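Local coordinates for SnoaL-like domain-containing protein (Kribbella flavida, PDB 4GB5) that is of unknown function but adopts a SnoaL-like fold of the NTF2 clan, in which a curved sheet and helices usually enclose a pocket for small molecules, at residues 19-23 with 35-39; 114-120 with 140-146. All coordinates share one frame; numbering follows the deposited sequence.

In the fold
The two interactions lie on opposite sides of the chain's centre, about 21 Å apart between their centres, and share no element. Interaction 1 is a buried contact in which the long N-terminal helix meets the junction of a short helix and a short strand through apolar carbons and two aromatic rims. Interaction 2 lies farther out and is partly buried; it joins the two strands of the hairpin 114-128 and 131-145, and its chemistry is largely polar, with backbone hydrogen bonds, an amide-indole bond and a salt bridge. Other subunits touch both, the second near the helix of 19-23 and the third along the hairpin strands of interaction 2.

Interaction 1: 19-23 with 35-39; sequences RYADI and RVHTD
Arg19, Tyr20 and Ile23 present one side of the long N-terminal helix to Val36 and His37, where the short helix 32-36 passes into strand 37-38 of this SnoaL-like, NTF2-type alpha+beta fold. The spacing is that of a helix: Ile23 N is hydrogen-bonded to Arg19 O at 3.1 Å, so these two side chains lie one turn apart with Tyr20 next to the first. Arg19 contributes carbon rather than charge. Its CB abuts Val36 CG2 at 3.5 Å; the guanidinium is modelled in two conformers, so its salt bridge to Glu15 on its own helix is less certain. A long side chain suits this partly exposed margin, since its base can pack while its charged end lies toward the margin. Tyr20 has CG anti to the backbone N (chi1 175°), which carries the ring's CD1 edge to the rim of the His37 imidazole. The two rings meet rim to rim with their planes at 81°, neither lying over the other's face; Tyr20 CD1 is 3.6 Å from His37 NE2. On its far nitrogen, ND1, the imidazole is hydrogen-bonded to the carbonyl O of Leu134, which ties the ring to strand 131-145. Ile23 then reaches toward Val36 tip to tip, its CD1 resting 3.8 Å from Val36 CG2, and the same methyl also approaches the imidazole obliquely. Beta-branched Val36 suits a place with neighbours on two sides: CG2 fits between Arg19 CB and Ile23 CD1, while CG1 is turned to Tyr20 and to the adjoining imidazole. The aromatic groups are further enclosed by Tyr61 of helix 58-69, whose ring meets that of His37 edge-to-face. Within the pair of successive residues, the Val36 CG1 methyl sits over the centre of the His37 ring, 3.7 Å above its plane.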
loop_
_atom_site.group_PDB
_atom_site.type_symbol
_atom_site.label_atom_id
_atom_site.label_comp_id
_atom_site.label_asym_id
_atom_site.label_seq_id
_atom_site.Cartn_x
_atom_site.Cartn_y
_atom_site.Cartn_z
ATOM N N ARG A 19 8.315 -8.422 5.499
ATOM C CA ARG A 19 9.413 -8.563 6.434
ATOM C C ARG A 19 10.522 -7.541 6.160
ATOM O O ARG A 19 11.156 -7.018 7.099
ATOM C CB ARG A 19 9.963 -9.990 6.391
ATOM C CG ARG A 19 8.953 -11.075 6.752
ATOM C CD ARG A 19 9.660 -12.364 7.134
ATOM N NE ARG A 19 9.011 -13.046 8.253
ATOM C CZ ARG A 19 8.150 -14.048 8.131
ATOM N NH1 ARG A 19 7.622 -14.601 9.207
ATOM N NH2 ARG A 19 7.820 -14.505 6.934
ATOM N N TYR A 20 10.776 -7.240 4.887
ATOM C CA TYR A 20 11.755 -6.220 4.531
ATOM C C TYR A 20 11.375 -4.878 5.123
ATOM O O TYR A 20 12.200 -4.160 5.711
ATOM C CB TYR A 20 11.876 -6.104 3.000
ATOM C CG TYR A 20 12.789 -4.965 2.526
ATOM C CD1 TYR A 20 14.109 -5.173 2.308
ATOM C CD2 TYR A 20 12.296 -3.673 2.320
ATOM C CE1 TYR A 20 14.943 -4.174 1.893
ATOM C CE2 TYR A 20 13.110 -2.660 1.896
ATOM C CZ TYR A 20 14.438 -2.913 1.679
ATOM O OH TYR A 20 15.269 -1.896 1.263
ATOM N N ALA A 21 10.129 -4.515 4.949
ATOM C CA ALA A 21 9.616 -3.251 5.519
ATOM C C ALA A 21 9.674 -3.243 7.017
ATOM O O ALA A 21 9.990 -2.226 7.622
ATOM C CB ALA A 21 8.216 -2.965 5.013
ATOM N N ASP A 22 9.472 -4.404 7.610
ATOM C CA ASP A 22 9.578 -4.524 9.056
ATOM C C ASP A 22 11.003 -4.274 9.584
ATOM O O ASP A 22 11.150 -3.720 10.654
ATOM C CB ASP A 22 9.176 -5.921 9.522
ATOM C CG ASP A 22 7.680 -6.185 9.425
ATOM O OD1 ASP A 22 6.898 -5.201 9.560
ATOM O OD2 ASP A 22 7.293 -7.391 9.307
ATOM N N ILE A 23 12.044 -4.675 8.848
ATOM C CA ILE A 23 13.425 -4.401 9.283
ATOM C C ILE A 23 13.570 -2.941 9.618
ATOM O O ILE A 23 14.011 -2.576 10.722
ATOM C CB ILE A 23 14.458 -4.808 8.200
ATOM C CG1 ILE A 23 14.544 -6.329 8.133
ATOM C CG2 ILE A 23 15.847 -4.265 8.521
ATOM C CD1 ILE A 23 15.232 -6.862 6.888
ATOM N N ARG A 35 16.601 -13.387 8.118
ATOM C CA ARG A 35 15.390 -14.045 7.643
ATOM C C ARG A 35 14.920 -13.506 6.312
ATOM O O ARG A 35 14.071 -14.104 5.638
ATOM C CB ARG A 35 14.284 -13.833 8.668
ATOM C CG ARG A 35 14.710 -14.420 10.009
ATOM C CD ARG A 35 13.595 -14.426 11.023
ATOM N NE ARG A 35 14.124 -14.865 12.315
ATOM C CZ ARG A 35 14.247 -16.130 12.709
ATOM N NH1 ARG A 35 13.849 -17.125 11.931
ATOM N NH2 ARG A 35 14.760 -16.397 13.908
ATOM N N VAL A 36 15.409 -12.327 5.937
ATOM C CA VAL A 36 14.972 -11.652 4.701
ATOM C C VAL A 36 15.951 -11.663 3.538
ATOM O O VAL A 36 15.547 -11.719 2.386
ATOM C CB VAL A 36 14.614 -10.183 5.021
ATOM C CG1 VAL A 36 14.252 -9.353 3.828
ATOM C CG2 VAL A 36 13.464 -10.159 6.027
ATOM N N HIS A 37 17.233 -11.574 3.867
ATOM C CA HIS A 37 18.306 -11.372 2.881
ATOM C C HIS A 37 19.317 -12.505 2.841
ATOM O O HIS A 37 19.530 -13.241 3.824
ATOM C CB HIS A 37 19.052 -10.077 3.260
ATOM C CG HIS A 37 18.217 -8.836 3.098
ATOM N ND1 HIS A 37 17.760 -8.425 1.864
ATOM C CD2 HIS A 37 17.789 -7.911 3.988
ATOM C CE1 HIS A 37 17.038 -7.329 2.010
ATOM N NE2 HIS A 37 17.055 -6.980 3.282
ATOM N N THR A 38 19.942 -12.635 1.682
ATOM C CA THR A 38 21.151 -13.433 1.608
ATOM C C THR A 38 22.369 -12.728 2.241
ATOM O O THR A 38 22.355 -11.528 2.533
ATOM C CB THR A 38 21.503 -13.738 0.137
ATOM O OG1 THR A 38 21.652 -12.518 -0.566
ATOM C CG2 THR A 38 20.419 -14.553 -0.576
ATOM N N ASP A 39 23.434 -13.503 2.465
ATOM C CA ASP A 39 24.709 -12.984 2.959
ATOM C C ASP A 39 25.763 -13.571 2.044
ATOM O O ASP A 39 26.025 -14.764 2.124
ATOM C CB ASP A 39 24.966 -13.444 4.393
ATOM C CG ASP A 39 26.139 -12.738 5.040
ATOM O OD1 ASP A 39 26.795 -11.913 4.359
ATOM O OD2 ASP A 39 26.445 -13.057 6.220
#

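Interaction 2: 114-120 with 140-146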
loop_
_atom_site.group_PDB
_atom_site.type_symbol
_atom_site.label_atom_id
_atom_site.label_comp_id
_atom_site.label_asym_id
_atom_site.label_seq_id
_atom_site.Cartn_x
_atom_site.Cartn_y
_atom_site.Cartn_z
ATOM N N ARG A 114 9.715 15.569 7.407
ATOM C CA ARG A 114 9.475 14.262 6.797
ATOM C C ARG A 114 10.130 14.158 5.437
ATOM O O ARG A 114 9.829 14.936 4.517
ATOM C CB ARG A 114 7.982 13.950 6.674
ATOM C CG ARG A 114 7.636 12.525 6.246
ATOM C CD ARG A 114 7.606 12.414 4.767
ATOM N NE ARG A 114 6.386 12.937 4.159
ATOM C CZ ARG A 114 6.296 13.921 3.268
ATOM N NH1 ARG A 114 7.330 14.695 2.946
ATOM N NH2 ARG A 114 5.100 14.226 2.754
ATOM N N TRP A 115 11.058 13.212 5.320
ATOM C CA TRP A 115 11.722 12.898 4.070
ATOM C C TRP A 115 10.910 11.788 3.409
ATOM O O TRP A 115 10.755 10.697 3.946
ATOM C CB TRP A 115 13.162 12.398 4.339
ATOM C CG TRP A 115 13.878 11.887 3.140
ATOM C CD1 TRP A 115 13.814 12.359 1.822
ATOM C CD2 TRP A 115 14.815 10.800 3.117
ATOM N NE1 TRP A 115 14.657 11.606 1.021
ATOM C CE2 TRP A 115 15.252 10.641 1.799
ATOM C CE3 TRP A 115 15.291 9.922 4.090
ATOM C CZ2 TRP A 115 16.169 9.662 1.444
ATOM C CZ3 TRP A 115 16.171 8.955 3.727
ATOM C CH2 TRP A 115 16.635 8.847 2.417
ATOM N N LEU A 116 10.417 12.091 2.220
ATOM C CA LEU A 116 9.626 11.148 1.426
ATOM C C LEU A 116 10.388 10.684 0.220
ATOM O O LEU A 116 10.932 11.508 -0.526
ATOM C CB LEU A 116 8.332 11.828 0.927
ATOM C CG LEU A 116 7.377 10.882 0.195
ATOM C CD1 LEU A 116 6.798 9.819 1.067
ATOM C CD2 LEU A 116 6.281 11.761 -0.445
ATOM N N VAL A 117 10.436 9.363 0.037
ATOM C CA VAL A 117 10.943 8.782 -1.202
ATOM C C VAL A 117 9.847 7.942 -1.791
ATOM O O VAL A 117 9.326 7.061 -1.105
ATOM C CB VAL A 117 12.135 7.863 -0.935
ATOM C CG1 VAL A 117 12.589 7.197 -2.245
ATOM C CG2 VAL A 117 13.236 8.656 -0.318
ATOM N N VAL A 118 9.494 8.195 -3.057
ATOM C CA VAL A 118 8.599 7.313 -3.799
ATOM C C VAL A 118 9.354 6.766 -4.992
ATOM O O VAL A 118 10.230 7.437 -5.538
ATOM C CB VAL A 118 7.284 7.984 -4.247
ATOM C CG1 VAL A 118 6.319 8.186 -3.036
ATOM C CG2 VAL A 118 7.546 9.237 -4.946
ATOM N N GLY A 119 8.980 5.575 -5.433
ATOM C CA GLY A 119 9.627 4.984 -6.587
ATOM C C GLY A 119 9.429 3.490 -6.544
ATOM O O GLY A 119 8.337 3.009 -6.221
ATOM N N PHE A 120 10.477 2.773 -6.936
ATOM C CA PHE A 120 10.344 1.347 -7.240
ATOM C C PHE A 120 11.500 0.543 -6.697
ATOM O O PHE A 120 12.628 1.007 -6.644
ATOM C CB PHE A 120 10.306 1.157 -8.747
ATOM C CG PHE A 120 9.412 2.107 -9.445
ATOM C CD1 PHE A 120 9.885 3.319 -9.923
ATOM C CD2 PHE A 120 8.074 1.805 -9.560
ATOM C CE1 PHE A 120 9.045 4.234 -10.520
ATOM C CE2 PHE A 120 7.209 2.719 -10.154
ATOM C CZ PHE A 120 7.701 3.940 -10.639
ATOM N N THR A 140 14.904 2.727 -7.194
ATOM C CA THR A 140 14.883 3.822 -8.175
ATOM C C THR A 140 13.823 4.839 -7.721
ATOM O O THR A 140 12.634 4.531 -7.683
ATOM C CB THR A 140 14.558 3.275 -9.568
ATOM O OG1 THR A 140 15.552 2.335 -9.999
ATOM C CG2 THR A 140 14.543 4.423 -10.595
ATOM N N ALA A 141 14.232 6.055 -7.371
ATOM C CA ALA A 141 13.289 7.065 -6.922
ATOM C C ALA A 141 12.633 7.784 -8.094
ATOM O O ALA A 141 13.342 8.192 -9.032
ATOM C CB ALA A 141 13.974 8.088 -6.051
ATOM N N SER A 142 11.316 7.914 -8.059
ATOM C CA SER A 142 10.632 8.759 -8.999
ATOM C C SER A 142 10.545 10.202 -8.493
ATOM O O SER A 142 10.497 11.131 -9.291
ATOM C CB SER A 142 9.250 8.178 -9.262
ATOM O OG SER A 142 8.572 8.129 -8.062
ATOM N N TYR A 143 10.562 10.375 -7.172
ATOM C CA TYR A 143 10.385 11.674 -6.556
ATOM C C TYR A 143 10.864 11.594 -5.110
ATOM O O TYR A 143 10.772 10.549 -4.468
ATOM C CB TYR A 143 8.898 12.057 -6.583
ATOM C CG TYR A 143 8.630 13.499 -6.317
ATOM C CD1 TYR A 143 8.833 14.437 -7.321
ATOM C CD2 TYR A 143 8.160 13.910 -5.109
ATOM C CE1 TYR A 143 8.571 15.793 -7.108
ATOM C CE2 TYR A 143 7.916 15.287 -4.870
ATOM C CZ TYR A 143 8.120 16.189 -5.860
ATOM O OH TYR A 143 7.853 17.531 -5.660
ATOM N N GLN A 144 11.391 12.711 -4.612
ATOM C CA GLN A 144 11.679 12.847 -3.202
ATOM C C GLN A 144 11.206 14.192 -2.711
ATOM O O GLN A 144 11.286 15.193 -3.430
ATOM C CB GLN A 144 13.171 12.762 -2.925
ATOM C CG GLN A 144 13.846 11.456 -3.345
ATOM C CD GLN A 144 15.278 11.394 -2.872
ATOM O OE1 GLN A 144 15.565 11.433 -1.667
ATOM N NE2 GLN A 144 16.188 11.297 -3.818
ATOM N N GLU A 145 10.750 14.213 -1.477
ATOM C CA GLU A 145 10.435 15.459 -0.778
ATOM C C GLU A 145 11.324 15.613 0.444
ATOM O O GLU A 145 11.498 14.688 1.223
ATOM C CB GLU A 145 8.978 15.453 -0.368
ATOM C CG GLU A 145 8.291 16.759 -0.266
ATOM C CD GLU A 145 6.794 16.531 -0.204
ATOM O OE1 GLU A 145 6.332 16.246 0.893
ATOM O OE2 GLU A 145 6.100 16.647 -1.252
ATOM N N ASN A 146 11.905 16.795 0.581
ATOM C CA ASN A 146 12.774 17.094 1.710
ATOM C C ASN A 146 14.006 16.187 1.787
ATOM O O ASN A 146 14.439 15.828 2.865
ATOM C CB ASN A 146 12.008 17.114 3.035
ATOM C CG ASN A 146 10.831 18.071 3.005
ATOM O OD1 ASN A 146 10.957 19.196 2.500
ATOM N ND2 ASN A 146 9.678 17.636 3.490
#
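A classic beta bulge, in which Ser142 and Tyr143 both face Val118, interrupts the antiparallel hairpin of strands 114-128 and 131-145. Val118 N donates to Tyr143 O at 3.0 Å in a nearly straight bond (173°), and Val118 O accepts from Ser142 N, with a longer, weak bond from Tyr143 N. Past the bulge the pairing resumes one residue out of step, and Phe120 and Thr140 exchange two backbone bonds. Gly119 suits this shift in register: at its backbone angles a CB would be jammed against Val118 O, and it would also collide with Thr140 O. On the other side of the bulge, Trp115 and Gln144 lie side by side, and Trp115 NE1 donates to Gln144 OE1 at 2.8 Å, in the indole plane and in the carbonyl plane. Val117 CG2 packs against a face of that indole. Arg114, bent at chi2 (-87°) and chi3, folds its guanidinium over Leu116 CB and grips one oxygen of Glu145 end-on: NH1 reaches OE1 at 2.8 Å and NH2 at 3.0 Å. Both nitrogens come from the same face of the carboxylate, one on its anti and one on its syn side. A leucine in place of Arg114 would probably leave Glu145 OE1 without its charged mate, with a weak bond from Trp102 NE1 of the third subunit still restraining OE2. Asn146 closes the series, its ND2 donating to Arg114 O at 2.9 Å. Near Arg114 lies a phosphate ion, probably from the crystallisation liquor. Tyr143 stacks on Trp102 of the third subunit, so the bulged strand also faces a subunit contact. Within the sheet, strand 114-128 has strand 131-145 along one edge and strand 90-102 along the other, and helix 46-49 packs by Val48 against Trp115, Ala141 and Gln144.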